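Local coordinates for Non-structural protein 3 (Porcine deltacoronavirus, PDB 6LN0) that joins a macro domain to a papain-like protease that probably cleaves the viral replicase polyprotein, as in related coronaviruses, at residues Y300-R305 with I317-S322; K222-N227 with V296-A301; N267-Q270 with Q275-P278. All blocks are in the same frame, centred on the assembly; numbering follows the deposited sequence.

Contact 1: Y300-R305 with I317-S322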
loop_
_atom_site.group_PDB
_atom_site.type_symbol
_atom_site.label_atom_id
_atom_site.label_comp_id
_atom_site.label_asym_id
_atom_site.label_seq_id
_atom_site.Cartn_x
_atom_site.Cartn_y
_atom_site.Cartn_z
ATOM N N TYR A 300 -20.315 -6.455 1.437
ATOM C CA TYR A 300 -20.094 -5.471 0.384
ATOM C C TYR A 300 -18.801 -5.736 -0.372
ATOM O O TYR A 300 -18.765 -5.613 -1.604
ATOM C CB TYR A 300 -20.054 -4.070 0.971
ATOM C CG TYR A 300 -21.395 -3.368 1.040
ATOM C CD1 TYR A 300 -21.825 -2.572 -0.006
ATOM C CD2 TYR A 300 -22.204 -3.472 2.174
ATOM C CE1 TYR A 300 -23.016 -1.905 0.059
ATOM C CE2 TYR A 300 -23.390 -2.810 2.248
ATOM C CZ TYR A 300 -23.802 -2.026 1.181
ATOM O OH TYR A 300 -25.001 -1.356 1.233
ATOM N N ALA A 301 -17.721 -6.087 0.344
ATOM C CA ALA A 301 -16.437 -6.316 -0.326
ATOM C C ALA A 301 -16.448 -7.611 -1.137
ATOM O O ALA A 301 -15.822 -7.691 -2.199
ATOM C CB ALA A 301 -15.295 -6.349 0.693
ATOM N N SER A 302 -17.136 -8.644 -0.645
ATOM C CA SER A 302 -17.201 -9.897 -1.393
ATOM C C SER A 302 -18.008 -9.756 -2.685
ATOM O O SER A 302 -17.724 -10.463 -3.659
ATOM C CB SER A 302 -17.798 -11.007 -0.526
ATOM O OG SER A 302 -17.020 -11.218 0.640
ATOM N N THR A 303 -19.016 -8.875 -2.719
ATOM C CA THR A 303 -19.843 -8.709 -3.911
ATOM C C THR A 303 -19.488 -7.449 -4.692
ATOM O O THR A 303 -20.190 -7.103 -5.643
ATOM C CB THR A 303 -21.348 -8.727 -3.554
ATOM O OG1 THR A 303 -21.678 -7.658 -2.667
ATOM C CG2 THR A 303 -21.719 -10.001 -2.858
ATOM N N ASN A 304 -18.396 -6.769 -4.328
ATOM C CA ASN A 304 -17.859 -5.660 -5.113
ATOM C C ASN A 304 -18.877 -4.525 -5.231
ATOM O O ASN A 304 -19.161 -4.016 -6.312
ATOM C CB ASN A 304 -17.394 -6.133 -6.490
ATOM C CG ASN A 304 -16.287 -7.146 -6.398
ATOM O OD1 ASN A 304 -15.214 -6.843 -5.904
ATOM N ND2 ASN A 304 -16.540 -8.356 -6.862
ATOM N N ARG A 305 -19.420 -4.121 -4.097
ATOM C CA ARG A 305 -20.316 -2.985 -4.036
ATOM C C ARG A 305 -19.728 -1.944 -3.106
ATOM O O ARG A 305 -18.869 -2.242 -2.275
ATOM C CB ARG A 305 -21.707 -3.386 -3.524
ATOM C CG ARG A 305 -22.313 -4.527 -4.273
ATOM C CD ARG A 305 -22.630 -4.116 -5.690
ATOM N NE ARG A 305 -23.333 -5.194 -6.364
ATOM C CZ ARG A 305 -23.707 -5.157 -7.636
ATOM N NH1 ARG A 305 -23.430 -4.081 -8.368
ATOM N NH2 ARG A 305 -24.356 -6.191 -8.170
ATOM N N ILE A 317 -27.152 -14.033 -1.062
ATOM C CA ILE A 317 -27.506 -15.336 -0.511
ATOM C C ILE A 317 -26.560 -16.413 -1.033
ATOM O O ILE A 317 -26.241 -17.370 -0.318
ATOM C CB ILE A 317 -28.991 -15.691 -0.781
ATOM C CG1 ILE A 317 -29.323 -16.979 -0.053
ATOM C CG2 ILE A 317 -29.292 -15.892 -2.265
ATOM C CD1 ILE A 317 -29.087 -16.881 1.437
ATOM N N SER A 318 -26.077 -16.265 -2.263
ATOM C CA SER A 318 -25.150 -17.252 -2.793
ATOM C C SER A 318 -23.789 -17.145 -2.116
ATOM O O SER A 318 -23.128 -18.163 -1.874
ATOM C CB SER A 318 -25.020 -17.089 -4.302
ATOM O OG SER A 318 -23.761 -17.587 -4.737
ATOM N N LEU A 319 -23.358 -15.923 -1.789
ATOM C CA LEU A 319 -22.131 -15.744 -1.020
ATOM C C LEU A 319 -22.240 -16.397 0.351
ATOM O O LEU A 319 -21.353 -17.149 0.764
ATOM C CB LEU A 319 -21.816 -14.257 -0.871
ATOM C CG LEU A 319 -20.734 -14.001 0.172
ATOM C CD1 LEU A 319 -19.391 -14.256 -0.451
ATOM C CD2 LEU A 319 -20.838 -12.586 0.693
ATOM N N LEU A 320 -23.334 -16.140 1.064
ATOM C CA LEU A 320 -23.487 -16.686 2.407
ATOM C C LEU A 320 -23.517 -18.203 2.387
ATOM O O LEU A 320 -22.822 -18.859 3.174
ATOM C CB LEU A 320 -24.757 -16.139 3.053
ATOM C CG LEU A 320 -24.794 -14.612 3.162
ATOM C CD1 LEU A 320 -26.082 -14.185 3.879
ATOM C CD2 LEU A 320 -23.521 -14.053 3.852
ATOM N N VAL A 321 -24.315 -18.781 1.477
ATOM C CA VAL A 321 -24.518 -20.233 1.457
ATOM C C VAL A 321 -23.217 -20.958 1.116
ATOM O O VAL A 321 -22.872 -21.975 1.730
ATOM C CB VAL A 321 -25.654 -20.604 0.479
ATOM C CG1 VAL A 321 -25.584 -22.073 0.120
ATOM C CG2 VAL A 321 -27.001 -20.268 1.080
ATOM N N SER A 322 -22.467 -20.444 0.152
ATOM C CA SER A 322 -21.212 -21.094 -0.199
ATOM C C SER A 322 -20.143 -20.973 0.891
ATOM O O SER A 322 -19.167 -21.727 0.853
ATOM C CB SER A 322 -20.671 -20.528 -1.500
ATOM O OG SER A 322 -20.219 -19.235 -1.258
#

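Contact 2: K222-N227 with V296-A301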
loop_
_atom_site.group_PDB
_atom_site.type_symbol
_atom_site.label_atom_id
_atom_site.label_comp_id
_atom_site.label_asym_id
_atom_site.label_seq_id
_atom_site.Cartn_x
_atom_site.Cartn_y
_atom_site.Cartn_z
ATOM N N LYS A 222 -7.120 -13.626 2.967
ATOM C CA LYS A 222 -7.422 -14.975 2.508
ATOM C C LYS A 222 -8.373 -15.696 3.461
ATOM O O LYS A 222 -9.187 -16.510 3.014
ATOM C CB LYS A 222 -6.133 -15.786 2.295
ATOM C CG LYS A 222 -5.440 -15.540 0.929
ATOM C CD LYS A 222 -4.602 -14.220 0.946
ATOM C CE LYS A 222 -4.255 -13.641 -0.433
ATOM N NZ LYS A 222 -5.438 -13.032 -1.147
ATOM N N GLU A 223 -8.320 -15.399 4.760
ATOM C CA GLU A 223 -9.299 -15.999 5.655
ATOM C C GLU A 223 -10.717 -15.577 5.286
ATOM O O GLU A 223 -11.668 -16.349 5.471
ATOM C CB GLU A 223 -8.991 -15.618 7.096
ATOM C CG GLU A 223 -8.230 -16.694 7.839
ATOM C CD GLU A 223 -8.416 -16.610 9.345
ATOM O OE1 GLU A 223 -9.251 -15.795 9.794
ATOM O OE2 GLU A 223 -7.730 -17.359 10.081
ATOM N N LEU A 224 -10.863 -14.362 4.754
ATOM C CA LEU A 224 -12.134 -13.760 4.372
ATOM C C LEU A 224 -12.467 -13.954 2.900
ATOM O O LEU A 224 -13.519 -13.484 2.459
ATOM C CB LEU A 224 -12.120 -12.255 4.687
ATOM C CG LEU A 224 -12.202 -11.881 6.164
ATOM C CD1 LEU A 224 -12.273 -10.369 6.355
ATOM C CD2 LEU A 224 -13.389 -12.547 6.815
ATOM N N ASP A 225 -11.580 -14.602 2.133
ATOM C CA ASP A 225 -11.780 -14.869 0.708
ATOM C C ASP A 225 -11.787 -13.587 -0.115
ATOM O O ASP A 225 -12.564 -13.454 -1.062
ATOM C CB ASP A 225 -13.073 -15.643 0.453
ATOM C CG ASP A 225 -12.848 -17.106 0.312
ATOM O OD1 ASP A 225 -11.695 -17.531 0.540
ATOM O OD2 ASP A 225 -13.826 -17.828 -0.020
ATOM N N LEU A 226 -10.944 -12.632 0.238
ATOM C CA LEU A 226 -10.880 -11.392 -0.516
ATOM C C LEU A 226 -9.488 -11.217 -1.092
ATOM O O LEU A 226 -8.495 -11.537 -0.437
ATOM C CB LEU A 226 -11.234 -10.182 0.356
ATOM C CG LEU A 226 -12.420 -10.274 1.312
ATOM C CD1 LEU A 226 -12.487 -9.002 2.142
ATOM C CD2 LEU A 226 -13.738 -10.523 0.576
ATOM N N ASN A 227 -9.414 -10.702 -2.314
ATOM C CA ASN A 227 -8.159 -10.113 -2.756
ATOM C C ASN A 227 -7.972 -8.765 -2.065
ATOM O O ASN A 227 -8.777 -8.352 -1.225
ATOM C CB ASN A 227 -8.119 -9.985 -4.278
ATOM C CG ASN A 227 -9.197 -9.070 -4.841
ATOM O OD1 ASN A 227 -9.365 -7.925 -4.410
ATOM N ND2 ASN A 227 -9.887 -9.556 -5.865
ATOM N N VAL A 296 -21.358 -7.052 7.579
ATOM C CA VAL A 296 -21.909 -6.306 6.451
ATOM C C VAL A 296 -20.806 -5.824 5.526
ATOM O O VAL A 296 -20.956 -5.837 4.295
ATOM C CB VAL A 296 -22.761 -5.127 6.964
ATOM C CG1 VAL A 296 -23.144 -4.245 5.819
ATOM C CG2 VAL A 296 -24.031 -5.651 7.654
ATOM N N ALA A 297 -19.701 -5.340 6.100
ATOM C CA ALA A 297 -18.575 -4.902 5.279
ATOM C C ALA A 297 -18.018 -6.066 4.467
ATOM O O ALA A 297 -17.713 -5.924 3.275
ATOM C CB ALA A 297 -17.491 -4.285 6.160
ATOM N N TRP A 298 -17.904 -7.230 5.089
ATOM C CA TRP A 298 -17.552 -8.424 4.335
ATOM C C TRP A 298 -18.525 -8.682 3.184
ATOM O O TRP A 298 -18.111 -9.125 2.107
ATOM C CB TRP A 298 -17.492 -9.624 5.278
ATOM C CG TRP A 298 -17.128 -10.884 4.585
ATOM C CD1 TRP A 298 -15.899 -11.224 4.052
ATOM C CD2 TRP A 298 -17.992 -11.998 4.339
ATOM N NE1 TRP A 298 -15.960 -12.484 3.500
ATOM C CE2 TRP A 298 -17.226 -12.983 3.663
ATOM C CE3 TRP A 298 -19.326 -12.264 4.630
ATOM C CZ2 TRP A 298 -17.767 -14.200 3.265
ATOM C CZ3 TRP A 298 -19.860 -13.486 4.241
ATOM C CH2 TRP A 298 -19.087 -14.433 3.571
ATOM N N ILE A 299 -19.822 -8.425 3.373
ATOM C CA ILE A 299 -20.754 -8.688 2.277
ATOM C C ILE A 299 -20.485 -7.738 1.127
ATOM O O ILE A 299 -20.445 -8.144 -0.041
ATOM C CB ILE A 299 -22.219 -8.584 2.735
ATOM C CG1 ILE A 299 -22.472 -9.465 3.940
ATOM C CG2 ILE A 299 -23.144 -8.930 1.589
ATOM C CD1 ILE A 299 -23.005 -10.734 3.626
ATOM N N TYR A 300 -20.315 -6.455 1.437
ATOM C CA TYR A 300 -20.094 -5.471 0.384
ATOM C C TYR A 300 -18.801 -5.736 -0.372
ATOM O O TYR A 300 -18.765 -5.613 -1.604
ATOM C CB TYR A 300 -20.054 -4.070 0.971
ATOM C CG TYR A 300 -21.395 -3.368 1.040
ATOM C CD1 TYR A 300 -21.825 -2.572 -0.006
ATOM C CD2 TYR A 300 -22.204 -3.472 2.174
ATOM C CE1 TYR A 300 -23.016 -1.905 0.059
ATOM C CE2 TYR A 300 -23.390 -2.810 2.248
ATOM C CZ TYR A 300 -23.802 -2.026 1.181
ATOM O OH TYR A 300 -25.001 -1.356 1.233
ATOM N N ALA A 301 -17.721 -6.087 0.344
ATOM C CA ALA A 301 -16.437 -6.316 -0.326
ATOM C C ALA A 301 -16.448 -7.611 -1.137
ATOM O O ALA A 301 -15.822 -7.691 -2.199
ATOM C CB ALA A 301 -15.295 -6.349 0.693
#

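Contact 3: N267-Q270 with Q275-P278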
loop_
_atom_site.group_PDB
_atom_site.type_symbol
_atom_site.label_atom_id
_atom_site.label_comp_id
_atom_site.label_asym_id
_atom_site.label_seq_id
_atom_site.Cartn_x
_atom_site.Cartn_y
_atom_site.Cartn_z
ATOM N N ASN A 267 -31.542 -12.111 5.657
ATOM C CA ASN A 267 -32.770 -12.561 6.297
ATOM C C ASN A 267 -33.228 -13.914 5.759
ATOM O O ASN A 267 -33.664 -14.765 6.536
ATOM C CB ASN A 267 -33.856 -11.503 6.153
ATOM C CG ASN A 267 -33.587 -10.305 7.042
ATOM O OD1 ASN A 267 -32.798 -10.399 8.006
ATOM N ND2 ASN A 267 -34.202 -9.171 6.718
ATOM N N LEU A 268 -33.132 -14.137 4.446
ATOM C CA LEU A 268 -33.276 -15.492 3.917
ATOM C C LEU A 268 -32.330 -16.455 4.626
ATOM O O LEU A 268 -32.738 -17.530 5.078
ATOM C CB LEU A 268 -33.010 -15.501 2.414
ATOM C CG LEU A 268 -33.168 -16.826 1.693
ATOM C CD1 LEU A 268 -34.595 -17.335 1.797
ATOM C CD2 LEU A 268 -32.776 -16.640 0.235
ATOM N N PHE A 269 -31.054 -16.070 4.748
ATOM C CA PHE A 269 -30.073 -16.980 5.326
ATOM C C PHE A 269 -30.465 -17.359 6.746
ATOM O O PHE A 269 -30.378 -18.529 7.131
ATOM C CB PHE A 269 -28.657 -16.370 5.304
ATOM C CG PHE A 269 -27.622 -17.294 5.867
ATOM C CD1 PHE A 269 -27.338 -17.299 7.223
ATOM C CD2 PHE A 269 -27.006 -18.230 5.059
ATOM C CE1 PHE A 269 -26.438 -18.198 7.750
ATOM C CE2 PHE A 269 -26.103 -19.137 5.584
ATOM C CZ PHE A 269 -25.805 -19.108 6.924
ATOM N N GLN A 270 -30.914 -16.381 7.532
ATOM C CA GLN A 270 -31.333 -16.659 8.898
ATOM C C GLN A 270 -32.461 -17.683 8.964
ATOM O O GLN A 270 -32.597 -18.361 9.988
ATOM C CB GLN A 270 -31.752 -15.356 9.587
ATOM C CG GLN A 270 -30.576 -14.439 9.929
ATOM C CD GLN A 270 -30.998 -13.201 10.690
ATOM O OE1 GLN A 270 -31.072 -13.214 11.920
ATOM N NE2 GLN A 270 -31.293 -12.121 9.960
ATOM N N GLN A 275 -24.680 -23.451 8.720
ATOM C CA GLN A 275 -23.723 -22.907 9.681
ATOM C C GLN A 275 -22.465 -22.435 8.957
ATOM O O GLN A 275 -21.801 -23.224 8.281
ATOM C CB GLN A 275 -23.355 -23.933 10.760
ATOM C CG GLN A 275 -22.127 -23.471 11.563
ATOM C CD GLN A 275 -21.883 -24.261 12.833
ATOM O OE1 GLN A 275 -22.213 -25.446 12.923
ATOM N NE2 GLN A 275 -21.284 -23.606 13.826
ATOM N N PHE A 276 -22.130 -21.160 9.120
ATOM C CA PHE A 276 -20.948 -20.580 8.492
ATOM C C PHE A 276 -19.662 -21.280 8.935
ATOM O O PHE A 276 -19.528 -21.717 10.077
ATOM C CB PHE A 276 -20.841 -19.103 8.863
ATOM C CG PHE A 276 -21.824 -18.222 8.166
ATOM C CD1 PHE A 276 -21.843 -18.139 6.781
ATOM C CD2 PHE A 276 -22.700 -17.423 8.906
ATOM C CE1 PHE A 276 -22.737 -17.297 6.141
ATOM C CE2 PHE A 276 -23.597 -16.578 8.280
ATOM C CZ PHE A 276 -23.623 -16.514 6.893
ATOM N N ARG A 277 -18.684 -21.331 8.036
ATOM C CA ARG A 277 -17.346 -21.760 8.410
ATOM C C ARG A 277 -16.762 -20.833 9.493
ATOM O O ARG A 277 -17.223 -19.706 9.674
ATOM C CB ARG A 277 -16.450 -21.793 7.172
ATOM C CG ARG A 277 -16.024 -20.437 6.693
ATOM C CD ARG A 277 -15.411 -20.564 5.337
ATOM N NE ARG A 277 -15.277 -19.296 4.648
ATOM C CZ ARG A 277 -14.238 -18.480 4.783
ATOM N NH1 ARG A 277 -13.241 -18.795 5.598
ATOM N NH2 ARG A 277 -14.193 -17.349 4.094
ATOM N N PRO A 278 -15.746 -21.301 10.230
ATOM C CA PRO A 278 -15.318 -20.581 11.449
ATOM C C PRO A 278 -15.036 -19.089 11.284
ATOM O O PRO A 278 -15.538 -18.278 12.068
ATOM C CB PRO A 278 -14.057 -21.364 11.850
ATOM C CG PRO A 278 -14.381 -22.766 11.445
ATOM C CD PRO A 278 -15.111 -22.633 10.141
#

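Contact 1: Y300-R305 with I317-S322
S302, on the last turn of helix 293-302, packs against L319 of helix 313-322 in the helical part of the papain-like protease. The CB of S302 sits in the fork of the leucine. It lies 3.6 Å from CD1 of L319, and its distance to CD2 of L319 is the same. L319 holds its CG anti to the backbone N (chi1 167°), and its two methyls reach across to the other helix. The S302 hydroxyl flanks this contact, with OG 4.0 Å from L319 CD1. Its hydrogen bond is made at home, to W298 O one turn back in the same helix. T303 behaves in the same way, with OG1 bonded to I299 O. This bond turns the hydroxyl back to its own helix, and the methyl CG2 makes a looser approach of 4.5 Å to L319 CD2. This helical region probably corresponds to the thumb subdomain, as in related coronavirus papain-like proteases. Helix 293-302 ends here: T303 is the first residue to leave helical geometry. N304 follows with positive phi, and R305 N bonds to Y300 O at 3.0 Å. The chain then turns away from the helix, and R305 NH2 is hydrogen-bonded to Q315 OE1 of helix 313-322. No hydrogen bond joins the two segments, which bury 106 Å² between them. L319 also rests on W298, and S302 on L226.

Contact 2: K222-N227 with V296-A301
The carbonyl oxygen of L224 accepts a hydrogen bond from the indole NE1 of W298 at 2.8 Å. The bond is fairly straight, with an N-H...O angle of 164°. The donor lies in the carbonyl plane, on a lone pair, and the oxygen lies almost in the indole plane, at the ring edge. W298 carries its CG anti to the backbone N (chi1 -180°), which sends the ring from its helix to this oxygen. The accepting carbonyl belongs to a helix end. D225 has positive phi and closes helix 215-223 with a Schellman motif, in which D225 N bonds to K222 O. The chain then reaches N227, the N-cap of helix 228-237, whose OD1 bonds to Q230 N. Two leucines of this turn pack on the same part of helix 293-302. L224 CD2 lies 4.0 Å from W298 CD1. L226 divides its methyls: CD2 meets W298 CD1 obliquely at 4.2 Å, and CD1 meets A301 CB at 4.1 Å. All four touching residues are buried. I280 and L283 of helix 278-287 also pack on the indole, as does L320 of helix 313-322.

Contact 3: N267-Q270 with Q275-P278
F269 and F276 form an offset (parallel-displaced) stack. Their side chains approach from opposite directions and overlap at their outer ends. The planes are 13° from parallel, and the ring centroids are 4.2 Å apart. Each ring presents one face to the other. F276 CZ lies 3.3 Å above the plane of the F269 ring, displaced toward its rim. F269 CZ lies in the same way over the F276 ring, 3.4 Å above that plane. The closest atoms are F269 CE1 and F276 CE2, at 3.3 Å, so the outer halves of the rings are in full van der Waals contact. The first torsions differ. F269 has CG anti to the backbone N (chi1 -179°) and extends away from helix 260-270. F276 has CG anti to its carbonyl carbon (chi1 -74°), and its ring swings back to meet the phenylalanine of the helix. The side chains bridge a wide gap: the nearest CA atoms, those of F269 and Q275, are 9.7 Å apart. The stack joins the end of helix 260-270 to the linker leading into helix 278-287, within the helical part of the papain-like protease. R277 is the N-cap residue of that second helix. Both rings are buried. The linker is also held by polar bonds: Q275 and R277 make backbone hydrogen bonds with D325 and N323, and the R277 guanidinium group bonds to N323 OD1 and E223 O. Y284 of helix 278-287 meets F276 edge-to-face, L320 of helix 313-322 touches both phenylalanines, and I317 of the same helix packs on F269. N267 and Q270 of helix 260-270 rest on L250 of strand 250-253.

From the N terminus, residues 222-227 come first, running from the end of helix 215-223 to the start of helix 228-237. Contact 2 closes a long loop from there to 296-301. Contact 3 is nested inside that loop and closes only the short turn from helix 260-270 to the start of helix 278-287. Contact 1 begins where contact 2 ends, sharing Y300 and A301, and closes the next connection, to helix 313-322. That helix also lies against both contact 2 and contact 3. Contacts 2 and 3 are joined directly by the R277-E223 hydrogen bond. Together they tie one helical bundle of the protease.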